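Protein, Family 18 Chitinase (Crocus vernus, PDB 3SIM) probably hydrolyses the beta-1,4 linkages of chitin, as a plant family 18 glycoside hydrolase built on a TIM barrel. Local coordinates at residues A[13-18]-A[253-258]; A[18-23]-A[29-34]; A[43-48]-A[88-93]; A[36-41]-A[100-105]. All coordinates share one frame; numbering follows the deposited sequence.

Contact 1: A[13-18]-A[253-258]; sequences SGVKFS and WTADTS
D256 meets S13 through a hydrogen bond, with S13 OG giving its proton to D256 OD2 at 2.7 Å. The hydroxyl arrives on the anti side of the carboxylate, 23° out of its plane. S13 OG also accepts from V15 N at 3.0 Å, and that N-H points almost straight at it (171°). This second bond closes an ST turn and helps hold S13 OG in place. Of two waters, one donates to D256 OD2 and accepts from S13 N. The other donates to it and, at 2.9 Å, to V15 O. One carboxylate oxygen therefore receives three bonds, all tied to the 13-15 turn. D256 OD1 has weak bonds to G8 N and Y9 N, just past strand 2-7. V15 CG1, anti to the backbone N (chi1 176°), makes the apolar contact, with A255 CB at 4.2 Å. V15 CG2 packs 4.0 Å from A255 O. T254 caps the weakly bonded helix 255-258, accepting weakly from D256 N and T257 N. Strands 2-7 and 250-253, the first and last in the chain, are neighbouring parallel strands of the TIM barrel. The contact joins the loop after the first to the short helix after the last, and A255 also packs on strand 2-7.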
loop_
_atom_site.group_PDB
_atom_site.type_symbol
_atom_site.label_atom_id
_atom_site.label_comp_id
_atom_site.label_asym_id
_atom_site.label_seq_id
_atom_site.Cartn_x
_atom_site.Cartn_y
_atom_site.Cartn_z
ATOM N N SER A 13 5.966 -2.330 -17.114
ATOM C CA SER A 13 4.968 -1.451 -17.713
ATOM C C SER A 13 5.518 -0.241 -18.484
ATOM O O SER A 13 4.899 0.268 -19.361
ATOM C CB SER A 13 3.962 -0.978 -16.677
ATOM O OG SER A 13 4.393 0.137 -16.016
ATOM N N GLY A 14 6.594 0.274 -17.954
ATOM C CA GLY A 14 7.190 1.506 -18.346
ATOM C C GLY A 14 6.584 2.788 -17.796
ATOM O O GLY A 14 7.051 3.818 -18.110
ATOM N N VAL A 15 5.556 2.694 -16.968
ATOM C CA VAL A 15 4.874 3.862 -16.434
ATOM C C VAL A 15 5.733 4.731 -15.502
ATOM O O VAL A 15 6.261 4.296 -14.581
ATOM C CB VAL A 15 3.489 3.496 -15.804
ATOM C CG1 VAL A 15 2.815 4.733 -15.138
ATOM C CG2 VAL A 15 2.625 2.881 -16.810
ATOM N N LYS A 16 5.818 5.993 -15.825
ATOM C CA LYS A 16 6.482 7.011 -15.038
ATOM C C LYS A 16 5.576 7.767 -14.116
ATOM O O LYS A 16 4.455 7.831 -14.382
ATOM C CB LYS A 16 7.115 7.995 -15.964
ATOM C CG LYS A 16 8.387 7.546 -16.418
ATOM C CD LYS A 16 8.372 7.443 -17.796
ATOM C CE LYS A 16 8.820 8.719 -18.331
ATOM N NZ LYS A 16 9.284 8.555 -19.684
ATOM N N PHE A 17 6.109 8.415 -13.099
ATOM C CA PHE A 17 5.313 9.188 -12.157
ATOM C C PHE A 17 4.541 10.287 -12.943
ATOM O O PHE A 17 3.359 10.533 -12.747
ATOM C CB PHE A 17 6.188 9.887 -11.097
ATOM C CG PHE A 17 6.939 8.979 -10.124
ATOM C CD1 PHE A 17 6.308 8.271 -9.126
ATOM C CD2 PHE A 17 8.319 8.963 -10.131
ATOM C CE1 PHE A 17 7.055 7.538 -8.232
ATOM C CE2 PHE A 17 9.021 8.224 -9.253
ATOM C CZ PHE A 17 8.395 7.510 -8.306
ATOM N N SER A 18 5.257 10.888 -13.878
ATOM C CA SER A 18 4.764 11.948 -14.729
ATOM C C SER A 18 3.688 11.507 -15.723
ATOM O O SER A 18 3.053 12.312 -16.289
ATOM C CB SER A 18 5.873 12.738 -15.404
ATOM O OG SER A 18 6.521 12.007 -16.372
ATOM N N TRP A 253 -4.803 0.224 -7.165
ATOM C CA TRP A 253 -3.868 -0.796 -7.616
ATOM C C TRP A 253 -4.080 -1.047 -9.151
ATOM O O TRP A 253 -5.016 -1.621 -9.532
ATOM C CB TRP A 253 -4.071 -2.087 -6.785
ATOM C CG TRP A 253 -3.432 -2.178 -5.425
ATOM C CD1 TRP A 253 -2.210 -2.665 -5.143
ATOM C CD2 TRP A 253 -3.997 -1.807 -4.170
ATOM N NE1 TRP A 253 -1.957 -2.579 -3.828
ATOM C CE2 TRP A 253 -3.047 -2.072 -3.196
ATOM C CE3 TRP A 253 -5.212 -1.266 -3.780
ATOM C CZ2 TRP A 253 -3.273 -1.820 -1.865
ATOM C CZ3 TRP A 253 -5.418 -1.007 -2.457
ATOM C CH2 TRP A 253 -4.459 -1.294 -1.518
ATOM N N THR A 254 -3.241 -0.543 -10.026
ATOM C CA THR A 254 -2.024 0.181 -9.784
ATOM C C THR A 254 -1.827 1.111 -11.002
ATOM O O THR A 254 -2.520 0.966 -11.976
ATOM C CB THR A 254 -0.758 -0.773 -9.739
ATOM O OG1 THR A 254 -0.507 -1.288 -11.025
ATOM C CG2 THR A 254 -0.868 -1.901 -8.692
ATOM N N ALA A 255 -0.861 2.020 -10.958
ATOM C CA ALA A 255 -0.609 2.890 -12.117
ATOM C C ALA A 255 -0.213 2.029 -13.371
ATOM O O ALA A 255 -0.524 2.324 -14.473
ATOM C CB ALA A 255 0.434 3.898 -11.800
ATOM N N ASP A 256 0.466 0.946 -13.095
ATOM C CA ASP A 256 0.970 0.074 -14.094
ATOM C C ASP A 256 -0.148 -0.589 -14.926
ATOM O O ASP A 256 -0.045 -0.634 -16.090
ATOM C CB ASP A 256 1.936 -0.908 -13.466
ATOM C CG ASP A 256 3.065 -0.207 -12.727
ATOM O OD1 ASP A 256 2.891 0.226 -11.619
ATOM O OD2 ASP A 256 4.065 -0.026 -13.311
ATOM N N THR A 257 -1.161 -1.089 -14.261
ATOM C CA THR A 257 -2.392 -1.554 -14.884
ATOM C C THR A 257 -3.242 -0.489 -15.548
ATOM O O THR A 257 -3.797 -0.727 -16.533
ATOM C CB THR A 257 -3.217 -2.581 -14.044
ATOM O OG1 THR A 257 -3.777 -1.977 -12.897
ATOM C CG2 THR A 257 -2.350 -3.754 -13.684
ATOM N N SER A 258 -3.270 0.696 -14.975
ATOM C CA SER A 258 -4.023 1.803 -15.481
ATOM C C SER A 258 -3.588 2.332 -16.838
ATOM O O SER A 258 -4.326 3.024 -17.413
ATOM C CB SER A 258 -4.165 2.950 -14.453
ATOM O OG SER A 258 -4.858 2.586 -13.343
HETATM O O HOH W 1 6.307 -1.831 -14.134
HETATM O O HOH W 2 6.219 1.947 -12.946
#

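Contact 2: A[18-23]-A[29-34]; sequences SDVPIN and FQFVLS
I22 lies over one face of the F29 ring, and its far end reaches the rim of F31. The first is a CH-pi contact, with I22 CG1 4.2 Å from the centroid of F29, offset toward the ring edge. The first torsion of I22 (chi1 -62°) sets CG1 over F29, and the extended chi2 (161°) carries I22 CD1 on to F31 CE1 at 4.0 Å, near the plane of that ring. The two phenylalanines are themselves closely fitted, with F29 CE2 3.4 Å above the plane of F31 and over its centre. F29 and F31 stand two residues apart on strand 28-37, one of the parallel strands of the TIM barrel. Their rings fill the layer between the barrel wall and its outer helices, where F29 also touches Q270 of helix 264-274 and F17 meets F31 edge-to-face. An alanine in place of I22 would probably leave a gap over the F29 face and remove the I22 CD1 contact at F31 CE1. V20 packs more loosely. Its CB approaches F31 CZ at 4.2 Å, and its CG1 stays 4.4 Å from F29 CZ, at the ring edge. P21, partly exposed, has its CB directed away from the strand, and its O passes 4.1 Å from F29 CE1.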
loop_
_atom_site.group_PDB
_atom_site.type_symbol
_atom_site.label_atom_id
_atom_site.label_comp_id
_atom_site.label_asym_id
_atom_site.label_seq_id
_atom_site.Cartn_x
_atom_site.Cartn_y
_atom_site.Cartn_z
ATOM N N SER A 18 5.257 10.888 -13.878
ATOM C CA SER A 18 4.764 11.948 -14.729
ATOM C C SER A 18 3.688 11.507 -15.723
ATOM O O SER A 18 3.053 12.312 -16.289
ATOM C CB SER A 18 5.873 12.738 -15.404
ATOM O OG SER A 18 6.521 12.007 -16.372
ATOM N N ASP A 19 3.560 10.223 -15.954
ATOM C CA ASP A 19 2.461 9.710 -16.705
ATOM C C ASP A 19 1.084 9.798 -15.983
ATOM O O ASP A 19 0.074 9.746 -16.594
ATOM C CB ASP A 19 2.714 8.309 -17.225
ATOM C CG ASP A 19 3.857 8.220 -18.214
ATOM O OD1 ASP A 19 4.206 9.147 -18.901
ATOM O OD2 ASP A 19 4.395 7.182 -18.266
ATOM N N VAL A 20 1.093 9.828 -14.669
ATOM C CA VAL A 20 -0.110 9.778 -13.880
ATOM C C VAL A 20 -0.723 11.154 -13.592
ATOM O O VAL A 20 -0.119 11.965 -13.026
ATOM C CB VAL A 20 0.102 8.960 -12.583
ATOM C CG1 VAL A 20 -1.136 8.952 -11.752
ATOM C CG2 VAL A 20 0.552 7.580 -12.896
ATOM N N PRO A 21 -1.980 11.344 -13.952
ATOM C CA PRO A 21 -2.675 12.595 -13.657
ATOM C C PRO A 21 -2.738 12.890 -12.152
ATOM O O PRO A 21 -3.179 12.100 -11.379
ATOM C CB PRO A 21 -4.078 12.373 -14.209
ATOM C CG PRO A 21 -4.153 11.017 -14.632
ATOM C CD PRO A 21 -2.876 10.345 -14.531
ATOM N N ILE A 22 -2.272 14.059 -11.789
ATOM C CA ILE A 22 -2.275 14.529 -10.444
ATOM C C ILE A 22 -3.155 15.795 -10.313
ATOM O O ILE A 22 -2.816 16.823 -10.810
ATOM C CB ILE A 22 -0.811 14.834 -9.961
ATOM C CG1 ILE A 22 0.073 13.570 -9.975
ATOM C CG2 ILE A 22 -0.814 15.481 -8.655
ATOM C CD1 ILE A 22 1.501 13.811 -9.957
ATOM N N ASN A 23 -4.243 15.653 -9.590
ATOM C CA ASN A 23 -5.164 16.720 -9.334
ATOM C C ASN A 23 -4.635 17.636 -8.233
ATOM O O ASN A 23 -4.510 17.225 -7.141
ATOM C CB ASN A 23 -6.511 16.155 -8.923
ATOM C CG ASN A 23 -7.630 17.220 -8.862
ATOM O OD1 ASN A 23 -8.695 17.000 -9.342
ATOM N ND2 ASN A 23 -7.382 18.278 -8.209
ATOM N N PHE A 29 -1.583 13.537 -2.008
ATOM C CA PHE A 29 -1.399 12.537 -3.014
ATOM C C PHE A 29 -0.192 11.668 -2.602
ATOM O O PHE A 29 0.921 12.154 -2.487
ATOM C CB PHE A 29 -1.174 13.160 -4.376
ATOM C CG PHE A 29 -1.124 12.187 -5.522
ATOM C CD1 PHE A 29 -2.118 12.182 -6.470
ATOM C CD2 PHE A 29 -0.113 11.278 -5.675
ATOM C CE1 PHE A 29 -2.072 11.276 -7.520
ATOM C CE2 PHE A 29 -0.084 10.420 -6.735
ATOM C CZ PHE A 29 -1.024 10.412 -7.616
ATOM N N GLN A 30 -0.409 10.394 -2.376
ATOM C CA GLN A 30 0.723 9.510 -2.092
ATOM C C GLN A 30 0.959 8.445 -3.165
ATOM O O GLN A 30 0.148 7.600 -3.360
ATOM C CB GLN A 30 0.663 8.916 -0.685
ATOM C CG GLN A 30 0.189 9.848 0.410
ATOM C CD GLN A 30 0.037 9.223 1.817
ATOM O OE1 GLN A 30 0.058 9.926 2.797
ATOM N NE2 GLN A 30 -0.176 7.961 1.884
ATOM N N PHE A 31 2.074 8.547 -3.861
ATOM C CA PHE A 31 2.658 7.441 -4.616
ATOM C C PHE A 31 3.120 6.322 -3.664
ATOM O O PHE A 31 3.640 6.610 -2.626
ATOM C CB PHE A 31 3.769 7.896 -5.567
ATOM C CG PHE A 31 3.275 8.561 -6.849
ATOM C CD1 PHE A 31 3.484 9.897 -7.079
ATOM C CD2 PHE A 31 2.630 7.863 -7.806
ATOM C CE1 PHE A 31 3.024 10.482 -8.232
ATOM C CE2 PHE A 31 2.192 8.441 -8.920
ATOM C CZ PHE A 31 2.385 9.751 -9.143
ATOM N N VAL A 32 2.864 5.066 -3.987
ATOM C CA VAL A 32 3.416 3.956 -3.219
ATOM C C VAL A 32 4.259 2.922 -4.041
ATOM O O VAL A 32 3.735 2.149 -4.810
ATOM C CB VAL A 32 2.323 3.247 -2.290
ATOM C CG1 VAL A 32 2.888 2.120 -1.539
ATOM C CG2 VAL A 32 1.594 4.204 -1.437
ATOM N N LEU A 33 5.559 2.948 -3.863
ATOM C CA LEU A 33 6.473 2.121 -4.666
ATOM C C LEU A 33 6.359 0.587 -4.356
ATOM O O LEU A 33 6.482 0.190 -3.253
ATOM C CB LEU A 33 7.912 2.599 -4.501
ATOM C CG LEU A 33 8.307 4.003 -4.922
ATOM C CD1 LEU A 33 9.647 4.406 -4.414
ATOM C CD2 LEU A 33 8.235 4.119 -6.423
ATOM N N SER A 34 6.137 -0.221 -5.358
ATOM C CA SER A 34 5.970 -1.630 -5.131
ATOM C C SER A 34 6.925 -2.535 -5.903
ATOM O O SER A 34 6.867 -2.570 -7.082
ATOM C CB SER A 34 4.530 -2.053 -5.460
ATOM O OG SER A 34 3.609 -1.027 -5.477
#

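Contact 3: A[43-48]-A[88-93]; sequences SPHTST and GSNTVQ
H45 presents the edge of its imidazole to the side-chain amide of N90. N90 ND2 lies near the ring plane, 3.5 Å from H45 CD2. The amide plane is turned 75° from the ring. H45 NE2 also comes within 4.0 Å of G88 CA. A CB at G88 would come too close to H45 CD2 as the ring stands; the positive phi of G88 also suits a glycine. G88 and S89 link the short antiparallel strands 86-87 and 90-91 into a beta hairpin, and their backbone angles fit a type II' turn. The hairpin follows barrel strand 76-83, and the loop 43-48 follows strand 28-37, so the contact joins two loops beyond the same end of the TIM barrel. The ring is set from its own side. H45 ND1 is hydrogen-bonded to T40 O, and S43 N lies 3.6 Å above the plane of the H45 ring, offset toward its rim. An alanine at H45 would probably leave T40 O without this partner and open a gap beside G88 and N90. Further out, T46 is held to T40 by one backbone bond and by T46 N to T40 OG1, while V87 packs against H45 from the hairpin.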
loop_
_atom_site.group_PDB
_atom_site.type_symbol
_atom_site.label_atom_id
_atom_site.label_comp_id
_atom_site.label_asym_id
_atom_site.label_seq_id
_atom_site.Cartn_x
_atom_site.Cartn_y
_atom_site.Cartn_z
ATOM N N SER A 43 16.973 -15.409 -8.824
ATOM C CA SER A 43 16.471 -16.746 -8.599
ATOM C C SER A 43 17.520 -17.816 -8.318
ATOM O O SER A 43 18.659 -17.718 -8.664
ATOM C CB SER A 43 15.745 -17.191 -9.789
ATOM N N PRO A 44 17.093 -18.857 -7.636
ATOM C CA PRO A 44 15.825 -18.892 -6.971
ATOM C C PRO A 44 15.842 -17.914 -5.821
ATOM O O PRO A 44 16.800 -17.738 -5.132
ATOM N N HIS A 45 14.712 -17.283 -5.649
ATOM C CA HIS A 45 14.562 -16.281 -4.612
ATOM C C HIS A 45 14.304 -16.916 -3.263
ATOM O O HIS A 45 13.412 -17.643 -3.121
ATOM C CB HIS A 45 13.439 -15.327 -4.949
ATOM C CG HIS A 45 13.602 -14.628 -6.238
ATOM N ND1 HIS A 45 14.397 -13.535 -6.384
ATOM C CD2 HIS A 45 13.065 -14.865 -7.446
ATOM C CE1 HIS A 45 14.360 -13.138 -7.625
ATOM N NE2 HIS A 45 13.554 -13.924 -8.289
ATOM N N THR A 46 15.151 -16.600 -2.310
ATOM C CA THR A 46 15.079 -17.014 -0.910
ATOM C C THR A 46 15.101 -15.860 0.128
ATOM O O THR A 46 15.645 -14.833 -0.108
ATOM C CB THR A 46 16.206 -18.034 -0.546
ATOM O OG1 THR A 46 17.492 -17.473 -0.742
ATOM C CG2 THR A 46 16.063 -19.261 -1.343
ATOM N N SER A 47 14.515 -16.097 1.276
ATOM C CA SER A 47 14.416 -15.097 2.292
ATOM C C SER A 47 15.747 -14.689 2.947
ATOM O O SER A 47 16.604 -15.491 3.120
ATOM C CB SER A 47 13.302 -15.354 3.299
ATOM O OG SER A 47 13.608 -16.263 4.283
ATOM N N THR A 48 15.852 -13.413 3.268
ATOM C CA THR A 48 17.070 -12.821 3.810
ATOM C C THR A 48 16.982 -12.280 5.248
ATOM O O THR A 48 17.812 -11.530 5.677
ATOM C CB THR A 48 17.588 -11.719 2.957
ATOM O OG1 THR A 48 16.659 -10.658 2.961
ATOM C CG2 THR A 48 17.901 -12.185 1.523
ATOM N N GLY A 88 9.562 -12.992 -8.506
ATOM C CA GLY A 88 9.723 -13.915 -9.593
ATOM C C GLY A 88 8.512 -14.788 -9.609
ATOM O O GLY A 88 7.433 -14.298 -9.661
ATOM N N SER A 89 8.702 -16.085 -9.555
ATOM C CA SER A 89 7.622 -17.012 -9.436
ATOM C C SER A 89 7.429 -17.547 -8.017
ATOM O O SER A 89 6.607 -18.366 -7.804
ATOM C CB SER A 89 7.717 -18.116 -10.521
ATOM O OG SER A 89 8.670 -19.104 -10.282
ATOM N N ASN A 90 8.225 -17.092 -7.078
ATOM C CA ASN A 90 8.183 -17.600 -5.728
ATOM C C ASN A 90 7.228 -16.799 -4.821
ATOM O O ASN A 90 7.255 -15.604 -4.809
ATOM C CB ASN A 90 9.572 -17.659 -5.095
ATOM C CG ASN A 90 10.606 -18.462 -5.913
ATOM O OD1 ASN A 90 10.775 -19.655 -5.733
ATOM N ND2 ASN A 90 11.296 -17.784 -6.776
ATOM N N THR A 91 6.423 -17.493 -4.057
ATOM C CA THR A 91 5.538 -16.858 -3.123
ATOM C C THR A 91 6.353 -16.089 -2.037
ATOM O O THR A 91 7.283 -16.586 -1.533
ATOM C CB THR A 91 4.550 -17.861 -2.514
ATOM O OG1 THR A 91 3.735 -18.398 -3.531
ATOM C CG2 THR A 91 3.692 -17.200 -1.476
ATOM N N VAL A 92 5.957 -14.871 -1.709
ATOM C CA VAL A 92 6.565 -14.141 -0.611
ATOM C C VAL A 92 5.918 -14.491 0.759
ATOM O O VAL A 92 4.816 -14.120 1.078
ATOM C CB VAL A 92 6.609 -12.591 -0.850
ATOM C CG1 VAL A 92 7.099 -11.885 0.318
ATOM C CG2 VAL A 92 7.407 -12.246 -2.067
ATOM N N GLN A 93 6.694 -15.221 1.524
ATOM C CA GLN A 93 6.362 -15.688 2.856
ATOM C C GLN A 93 7.086 -14.844 3.899
ATOM O O GLN A 93 8.294 -14.765 3.833
ATOM C CB GLN A 93 6.750 -17.163 3.043
ATOM C CG GLN A 93 6.004 -18.164 2.144
ATOM C CD GLN A 93 4.630 -18.537 2.617
ATOM O OE1 GLN A 93 3.918 -19.196 1.912
ATOM N NE2 GLN A 93 4.241 -18.073 3.779
#

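Contact 4: A[36-41]-A[100-105]; sequences AVDYTA and DSWVSN
D38 and W102 meet where the loop after barrel strand 28-37 faces helix 99-116, one of the outer helices of the TIM barrel. The contact is small and buried, and it rests on one polar pair. W102 NE1 donates a hydrogen bond to D38 OD2 at 3.1 Å, with a bent N-H...O angle of 146°. The indole meets the oxygen on the syn side of the carboxylate. The other carboxylate oxygen, D38 OD1, is hydrogen-bonded to Y126 OH. With partners on both oxygens, the carboxylate is held against rotation. N49 adds further side-chain bonds to the helix: N49 ND2 pairs with S101 OG, and N105 ND2 with N49 O.

Backbone bonds shape the turn that carries the aspartate. D38 is the centre of an inverse gamma turn, closed by a weak bond from Y39 N to V37 O at 3.0 Å. This turn comes just after the strand ends. D38 also pairs through its backbone with T48.

Packing completes the contact. The side chain of D38 touches T48. W102 CG stands anti to the backbone N (chi1 -166°), and this swings the indole from the helix toward the loop. The ring also packs on C140 and I141 of helix 134-150 and on N49. The indole is thus wedged between a neighbouring helix and the loops, with its N-H edge toward D38. The carboxylate and indole planes are nearly perpendicular, and W102 NE1 sits 34° out of the carboxylate plane of D38.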
loop_
_atom_site.group_PDB
_atom_site.type_symbol
_atom_site.label_atom_id
_atom_site.label_comp_id
_atom_site.label_asym_id
_atom_site.label_seq_id
_atom_site.Cartn_x
_atom_site.Cartn_y
_atom_site.Cartn_z
ATOM N N ALA A 36 9.639 -3.308 -2.106
ATOM C CA ALA A 36 10.838 -3.709 -1.432
ATOM C C ALA A 36 10.533 -5.009 -0.701
ATOM O O ALA A 36 9.567 -5.091 -0.020
ATOM C CB ALA A 36 11.304 -2.676 -0.490
ATOM N N VAL A 37 11.372 -6.008 -0.924
ATOM C CA VAL A 37 11.234 -7.359 -0.423
ATOM C C VAL A 37 12.519 -7.890 0.235
ATOM O O VAL A 37 13.568 -7.749 -0.307
ATOM C CB VAL A 37 10.792 -8.367 -1.536
ATOM C CG1 VAL A 37 10.298 -9.618 -0.955
ATOM C CG2 VAL A 37 9.765 -7.831 -2.440
ATOM N N ASP A 38 12.387 -8.544 1.367
ATOM C CA ASP A 38 13.502 -9.201 2.025
ATOM C C ASP A 38 13.766 -10.631 1.508
ATOM O O ASP A 38 13.712 -11.578 2.243
ATOM C CB ASP A 38 13.420 -9.133 3.550
ATOM C CG ASP A 38 12.158 -9.787 4.145
ATOM O OD1 ASP A 38 11.120 -9.823 3.522
ATOM O OD2 ASP A 38 12.291 -10.295 5.218
ATOM N N TYR A 39 14.039 -10.698 0.217
ATOM C CA TYR A 39 14.372 -11.883 -0.525
ATOM C C TYR A 39 15.522 -11.548 -1.456
ATOM O O TYR A 39 15.696 -10.426 -1.823
ATOM C CB TYR A 39 13.172 -12.407 -1.320
ATOM C CG TYR A 39 12.238 -13.409 -0.627
ATOM C CD1 TYR A 39 12.045 -14.687 -1.137
ATOM C CD2 TYR A 39 11.544 -13.071 0.527
ATOM C CE1 TYR A 39 11.210 -15.567 -0.509
ATOM C CE2 TYR A 39 10.717 -13.951 1.147
ATOM C CZ TYR A 39 10.546 -15.203 0.631
ATOM O OH TYR A 39 9.714 -16.052 1.233
ATOM N N THR A 40 16.241 -12.576 -1.830
ATOM C CA THR A 40 17.380 -12.466 -2.707
ATOM C C THR A 40 16.999 -11.939 -4.082
ATOM O O THR A 40 15.967 -12.205 -4.555
ATOM C CB THR A 40 18.217 -13.807 -2.840
ATOM O OG1 THR A 40 17.406 -14.852 -3.352
ATOM C CG2 THR A 40 18.891 -14.212 -1.514
ATOM N N ALA A 41 17.859 -11.141 -4.670
ATOM C CA ALA A 41 17.579 -10.442 -5.923
ATOM C C ALA A 41 17.374 -11.346 -7.138
ATOM O O ALA A 41 16.680 -11.036 -8.052
ATOM C CB ALA A 41 18.607 -9.383 -6.204
ATOM N N ASP A 100 14.606 -9.874 17.019
ATOM C CA ASP A 100 15.661 -8.914 17.212
ATOM C C ASP A 100 16.489 -8.830 15.955
ATOM O O ASP A 100 16.787 -7.785 15.527
ATOM C CB ASP A 100 16.581 -9.265 18.395
ATOM C CG ASP A 100 16.032 -8.863 19.788
ATOM O OD1 ASP A 100 15.123 -8.077 19.959
ATOM O OD2 ASP A 100 16.542 -9.365 20.760
ATOM N N SER A 101 16.866 -9.969 15.387
ATOM C CA SER A 101 17.675 -10.007 14.184
ATOM C C SER A 101 16.992 -9.458 12.923
ATOM O O SER A 101 17.585 -8.764 12.201
ATOM C CB SER A 101 18.357 -11.356 13.953
ATOM O OG SER A 101 17.474 -12.295 13.527
ATOM N N TRP A 102 15.725 -9.788 12.724
ATOM C CA TRP A 102 14.929 -9.260 11.620
ATOM C C TRP A 102 14.784 -7.734 11.681
ATOM O O TRP A 102 15.133 -7.090 10.787
ATOM C CB TRP A 102 13.541 -9.916 11.545
ATOM C CG TRP A 102 12.839 -9.659 10.290
ATOM C CD1 TRP A 102 12.820 -10.449 9.200
ATOM C CD2 TRP A 102 12.035 -8.533 9.973
ATOM N NE1 TRP A 102 12.056 -9.910 8.252
ATOM C CE2 TRP A 102 11.585 -8.718 8.681
ATOM C CE3 TRP A 102 11.659 -7.375 10.646
ATOM C CZ2 TRP A 102 10.810 -7.798 8.045
ATOM C CZ3 TRP A 102 10.871 -6.455 9.985
ATOM C CH2 TRP A 102 10.459 -6.689 8.708
ATOM N N VAL A 103 14.410 -7.212 12.833
ATOM C CA VAL A 103 14.254 -5.798 13.057
ATOM C C VAL A 103 15.579 -5.023 12.810
ATOM O O VAL A 103 15.595 -4.084 12.104
ATOM C CB VAL A 103 13.723 -5.504 14.465
ATOM C CG1 VAL A 103 13.810 -4.059 14.762
ATOM C CG2 VAL A 103 12.316 -5.986 14.621
ATOM N N SER A 104 16.692 -5.526 13.317
ATOM C CA SER A 104 17.968 -4.868 13.091
ATOM C C SER A 104 18.308 -4.775 11.591
ATOM O O SER A 104 18.662 -3.739 11.118
ATOM C CB SER A 104 19.071 -5.602 13.833
ATOM O OG SER A 104 20.298 -5.114 13.455
ATOM N N ASN A 105 18.127 -5.879 10.873
ATOM C CA ASN A 105 18.344 -5.892 9.435
ATOM C C ASN A 105 17.394 -4.954 8.648
ATOM O O ASN A 105 17.821 -4.275 7.775
ATOM C CB ASN A 105 18.300 -7.293 8.843
ATOM C CG ASN A 105 19.467 -8.210 9.309
ATOM O OD1 ASN A 105 20.521 -7.769 9.568
ATOM N ND2 ASN A 105 19.206 -9.474 9.366
#

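Contacts 2 and 4 are buried, contact 1 is partly buried, and contact 3 lies at the surface. Contacts 1 and 2 adjoin, with centres 8 Å apart. They share S18 and pack together through F17 on F31 and A255 on V20. Contact 2 uses the early part of strand 28-37, contact 4 the residue just past its end. Contacts 3 and 4 touch through bonds of H45 and T46 to T40 and packing on Y39. The chemistry differs with place. Contact 2 is almost wholly apolar, with aromatic rings between the barrel wall and its outer helices. Contact 4 sets one indole-carboxylate bond in buried surroundings. Contact 1 combines a water-bridged carboxylate with a small apolar patch. Contact 3 is mainly ring-edge packing between loops.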